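Local coordinates for starch synthase I (PDB 4HLN), which belongs to the plant starch synthases, two-domain enzymes of the GT-B glycosyltransferase fold, and carries a bound glycan, at residues A[278-282]-A[283-287]; A[358-361]-A[362-365]. One frame throughout, in Å; residues are numbered along the deposited sequence.

Contact 1. Residues A[278-282]-A[283-287]; sequences VLLAA and KYRPY
The guanidinium of Arg-285 has CB of Leu-280 over one face, and the ring of Tyr-284 meets the backbone of Leu-279 at its edge; both flat groups reach back along the last turns of helix 276-284, the helix of a beta-alpha-beta unit between strands 264-269 and 294-299. One face of the tyrosine ring carries CG of its neighbour Lys-283, offset toward the rim, while near the ring plane CD2 of Tyr-284 comes within 3.6 Å of Leu-279 O. Farther along the same edge, CE2 of Tyr-284 lies 4.4 Å from CB of Leu-279. The hydroxyl is bonded to Glu-248 on helix 235-252, so tyrosine suits a place that needs an apolar ring with a polar end. The Arg-285 chain bends at chi2 (-149°), and its NH2 passes 4.0 Å from CB of Leu-280. NH2 is bonded to Ser-293 O, which helps to fix the plane lying across the leucine.

The backbone changes pitch here. Lys-283 N is bonded to Leu-279 O at 2.7 Å in the usual helical pattern, whereas Arg-285 N reaches five residues back to Leu-280 O at 2.9 Å, a nearly straight pi-type bond; Tyr-284 N makes weak bonds to both carbonyls. Lys-283 is exposed, and its long chain carries the amino group off from the helix, as suits a charged residue at the surface. Pro-286, which has no N-H to offer a helix, lies in the 3-10 segment 285-287; its ring sits against the carbonyl oxygens of Ala-281 and Ala-282, with CG of Pro-286 3.5 Å from Ala-282 O.

Contact 2. Residues A[358-361]-A[362-365]; sequences IVTV and SQGY
Two hydrogen bonds tie Thr-360 of strand 357-360 into a type I beta turn, Thr-360 to Gln-363. The first is between hydroxyls: Thr-360 OG1 and Ser-362 OG lie 2.8 Å apart, and either may donate. Thr-360 turns OG1 away from its own backbone N (chi1 163°), which carries the hydroxyl forward over the turn, and the short serine side chain folds back to meet it. The second is a backbone bond, Gln-363 N to Thr-360 O at 3.2 Å; it is fairly straight at the hydrogen, but the donor stands well above the carbonyl plane.

Carbon contacts add to these. CG2 of Thr-360 meets CG of Gln-363 at 3.9 Å, the two side chains crossing at about a right angle, while the amide of Gln-363 points off from the threonine. CG2 of Val-361 lies 4.3 Å from CE2 of Tyr-365.

The Tyr-365 ring also presents its edge to a carbonyl oxygen, with CD2 of Tyr-365 3.3 Å from Val-361 O.

Strand 357-360 runs parallel between strands 294-299 and 389-391, and Thr-360 touches Ile-299 and Leu-389 on them. Beyond the turn, which precedes helix 367-374, Tyr-365 bonds through its hydroxyl to Glu-525 N and packs edge-to-face against His-544 of strand 540-544.

In the fold
Along the chain from the N terminus, contact 1 comes first, at the end of helix 276-284, and contact 2 follows at the end of strand 357-360. Each is local and closes only a turn; the two stand in series, neither nesting nor crossing, with centres 27 Å apart and nearest atoms about 12 Å apart. Both belong to the part of the fold built on the nine-stranded mixed sheet, where strand 294-299, which follows contact 1, lies beside strand 357-360. Contact 1 sits far out, tying its helix to helix 235-252, while contact 2 lies near the centre of the chain and reaches elements of the six-stranded parallel sheet's domain.

Contact 1. Residues A[278-282]-A[283-287]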
loop_
_atom_site.group_PDB
_atom_site.type_symbol
_atom_site.label_atom_id
_atom_site.label_comp_id
_atom_site.label_asym_id
_atom_site.label_seq_id
_atom_site.Cartn_x
_atom_site.Cartn_y
_atom_site.Cartn_z
ATOM N N VAL A 278 -3.285 12.411 17.829
ATOM C CA VAL A 278 -2.844 13.484 18.721
ATOM C C VAL A 278 -4.050 14.018 19.487
ATOM O O VAL A 278 -4.003 14.190 20.693
ATOM C CB VAL A 278 -2.126 14.631 17.960
ATOM C CG1 VAL A 278 -1.497 15.616 18.941
ATOM C CG2 VAL A 278 -1.069 14.072 17.029
ATOM N N LEU A 279 -5.139 14.265 18.770
ATOM C CA LEU A 279 -6.381 14.707 19.378
ATOM C C LEU A 279 -6.821 13.754 20.480
ATOM O O LEU A 279 -7.118 14.184 21.606
ATOM C CB LEU A 279 -7.476 14.848 18.317
ATOM C CG LEU A 279 -7.207 16.031 17.386
ATOM C CD1 LEU A 279 -8.265 16.166 16.287
ATOM C CD2 LEU A 279 -7.052 17.333 18.205
ATOM N N LEU A 280 -6.864 12.464 20.165
ATOM C CA LEU A 280 -7.271 11.486 21.166
ATOM C C LEU A 280 -6.474 11.698 22.446
ATOM O O LEU A 280 -7.032 11.788 23.540
ATOM C CB LEU A 280 -7.049 10.073 20.653
ATOM C CG LEU A 280 -7.905 9.706 19.450
ATOM C CD1 LEU A 280 -7.570 8.312 18.978
ATOM C CD2 LEU A 280 -9.373 9.829 19.794
ATOM N N ALA A 281 -5.161 11.811 22.287
ATOM C CA ALA A 281 -4.253 11.926 23.415
ATOM C C ALA A 281 -4.301 13.286 24.133
ATOM O O ALA A 281 -4.093 13.372 25.346
ATOM C CB ALA A 281 -2.847 11.609 22.962
ATOM N N ALA A 282 -4.600 14.344 23.395
ATOM C CA ALA A 282 -4.513 15.691 23.943
ATOM C C ALA A 282 -5.867 16.209 24.428
ATOM O O ALA A 282 -5.973 16.830 25.484
ATOM C CB ALA A 282 -3.910 16.643 22.890
ATOM N N LYS A 283 -6.899 15.953 23.635
ATOM C CA LYS A 283 -8.196 16.546 23.867
ATOM C C LYS A 283 -9.192 15.603 24.569
ATOM O O LYS A 283 -10.038 16.067 25.321
ATOM C CB LYS A 283 -8.738 17.098 22.539
ATOM C CG LYS A 283 -10.256 17.176 22.413
ATOM C CD LYS A 283 -10.654 17.997 21.176
ATOM C CE LYS A 283 -12.162 18.104 20.994
ATOM N NZ LYS A 283 -12.832 18.537 22.247
ATOM N N TYR A 284 -9.076 14.289 24.360
ATOM C CA TYR A 284 -10.086 13.362 24.887
ATOM C C TYR A 284 -9.684 12.516 26.101
ATOM O O TYR A 284 -10.361 12.540 27.128
ATOM C CB TYR A 284 -10.624 12.459 23.780
ATOM C CG TYR A 284 -11.322 13.217 22.670
ATOM C CD1 TYR A 284 -12.671 13.526 22.759
ATOM C CD2 TYR A 284 -10.632 13.624 21.528
ATOM C CE1 TYR A 284 -13.328 14.224 21.751
ATOM C CE2 TYR A 284 -11.277 14.317 20.511
ATOM C CZ TYR A 284 -12.634 14.609 20.631
ATOM O OH TYR A 284 -13.302 15.288 19.638
ATOM N N ARG A 285 -8.601 11.760 25.987
ATOM C CA ARG A 285 -8.234 10.841 27.065
ATOM C C ARG A 285 -7.953 11.515 28.409
ATOM O O ARG A 285 -8.253 10.962 29.458
ATOM C CB ARG A 285 -7.051 9.962 26.660
ATOM C CG ARG A 285 -7.355 9.081 25.500
ATOM C CD ARG A 285 -6.581 7.801 25.575
ATOM N NE ARG A 285 -6.623 7.143 24.277
ATOM C CZ ARG A 285 -5.671 7.258 23.359
ATOM N NH1 ARG A 285 -4.579 7.980 23.601
ATOM N NH2 ARG A 285 -5.805 6.625 22.212
ATOM N N PRO A 286 -7.356 12.707 28.389
ATOM C CA PRO A 286 -7.093 13.318 29.696
ATOM C C PRO A 286 -8.379 13.631 30.473
ATOM O O PRO A 286 -8.322 13.886 31.675
ATOM C CB PRO A 286 -6.330 14.607 29.337
ATOM C CG PRO A 286 -5.754 14.331 27.969
ATOM C CD PRO A 286 -6.770 13.478 27.277
ATOM N N TYR A 287 -9.524 13.593 29.806
ATOM C CA TYR A 287 -10.790 13.883 30.471
ATOM C C TYR A 287 -11.703 12.671 30.660
ATOM O O TYR A 287 -12.838 12.806 31.111
ATOM C CB TYR A 287 -11.517 14.998 29.730
ATOM C CG TYR A 287 -10.662 16.229 29.591
ATOM C CD1 TYR A 287 -10.582 17.163 30.621
ATOM C CD2 TYR A 287 -9.909 16.447 28.445
ATOM C CE1 TYR A 287 -9.791 18.282 30.506
ATOM C CE2 TYR A 287 -9.121 17.562 28.324
ATOM C CZ TYR A 287 -9.062 18.478 29.353
ATOM O OH TYR A 287 -8.263 19.590 29.227
#

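Contact 2. Residues A[358-361]-A[362-365]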
loop_
_atom_site.group_PDB
_atom_site.type_symbol
_atom_site.label_atom_id
_atom_site.label_comp_id
_atom_site.label_asym_id
_atom_site.label_seq_id
_atom_site.Cartn_x
_atom_site.Cartn_y
_atom_site.Cartn_z
ATOM N N ILE A 358 1.735 0.888 14.152
ATOM C CA ILE A 358 2.074 1.526 12.886
ATOM C C ILE A 358 2.266 0.517 11.772
ATOM O O ILE A 358 3.091 -0.391 11.877
ATOM C CB ILE A 358 3.374 2.334 12.989
ATOM C CG1 ILE A 358 3.231 3.423 14.048
ATOM C CG2 ILE A 358 3.755 2.922 11.609
ATOM C CD1 ILE A 358 4.463 4.172 14.320
ATOM N N VAL A 359 1.505 0.688 10.701
ATOM C CA VAL A 359 1.652 -0.133 9.512
ATOM C C VAL A 359 2.263 0.722 8.410
ATOM O O VAL A 359 1.708 1.745 8.013
ATOM C CB VAL A 359 0.291 -0.677 9.049
ATOM C CG1 VAL A 359 0.431 -1.414 7.732
ATOM C CG2 VAL A 359 -0.307 -1.584 10.124
ATOM N N THR A 360 3.412 0.308 7.906
ATOM C CA THR A 360 4.175 1.209 7.060
ATOM C C THR A 360 4.763 0.544 5.828
ATOM O O THR A 360 5.230 -0.588 5.885
ATOM C CB THR A 360 5.293 1.872 7.873
ATOM O OG1 THR A 360 6.267 2.428 6.988
ATOM C CG2 THR A 360 5.958 0.848 8.773
ATOM N N VAL A 361 4.727 1.262 4.711
ATOM C CA VAL A 361 5.356 0.804 3.474
ATOM C C VAL A 361 6.843 0.456 3.657
ATOM O O VAL A 361 7.374 -0.441 3.000
ATOM C CB VAL A 361 5.255 1.895 2.402
ATOM C CG1 VAL A 361 5.805 3.204 2.956
ATOM C CG2 VAL A 361 5.983 1.470 1.129
ATOM N N SER A 362 7.496 1.161 4.572
ATOM C CA SER A 362 8.936 1.093 4.728
ATOM C C SER A 362 9.387 -0.205 5.385
ATOM O O SER A 362 10.585 -0.504 5.414
ATOM C CB SER A 362 9.425 2.296 5.544
ATOM O OG SER A 362 9.024 2.195 6.902
ATOM N N GLN A 363 8.431 -0.968 5.909
ATOM C CA GLN A 363 8.737 -2.236 6.561
ATOM C C GLN A 363 9.513 -3.257 5.717
ATOM O O GLN A 363 10.480 -3.855 6.197
ATOM C CB GLN A 363 7.478 -2.874 7.107
ATOM C CG GLN A 363 7.414 -2.791 8.610
ATOM C CD GLN A 363 8.624 -3.417 9.261
ATOM O OE1 GLN A 363 8.869 -4.611 9.114
ATOM N NE2 GLN A 363 9.397 -2.612 9.975
ATOM N N GLY A 364 9.100 -3.468 4.476
ATOM C CA GLY A 364 9.843 -4.373 3.616
ATOM C C GLY A 364 11.015 -3.768 2.854
ATOM O O GLY A 364 11.354 -4.239 1.769
ATOM N N TYR A 365 11.642 -2.736 3.411
ATOM C CA TYR A 365 12.790 -2.091 2.754
ATOM C C TYR A 365 13.952 -1.795 3.692
ATOM O O TYR A 365 13.818 -1.853 4.907
ATOM C CB TYR A 365 12.379 -0.797 2.047
ATOM C CG TYR A 365 11.433 -1.017 0.910
ATOM C CD1 TYR A 365 11.911 -1.307 -0.362
ATOM C CD2 TYR A 365 10.056 -0.965 1.105
ATOM C CE1 TYR A 365 11.046 -1.523 -1.424
ATOM C CE2 TYR A 365 9.177 -1.173 0.054
ATOM C CZ TYR A 365 9.677 -1.454 -1.208
ATOM O OH TYR A 365 8.819 -1.662 -2.262
#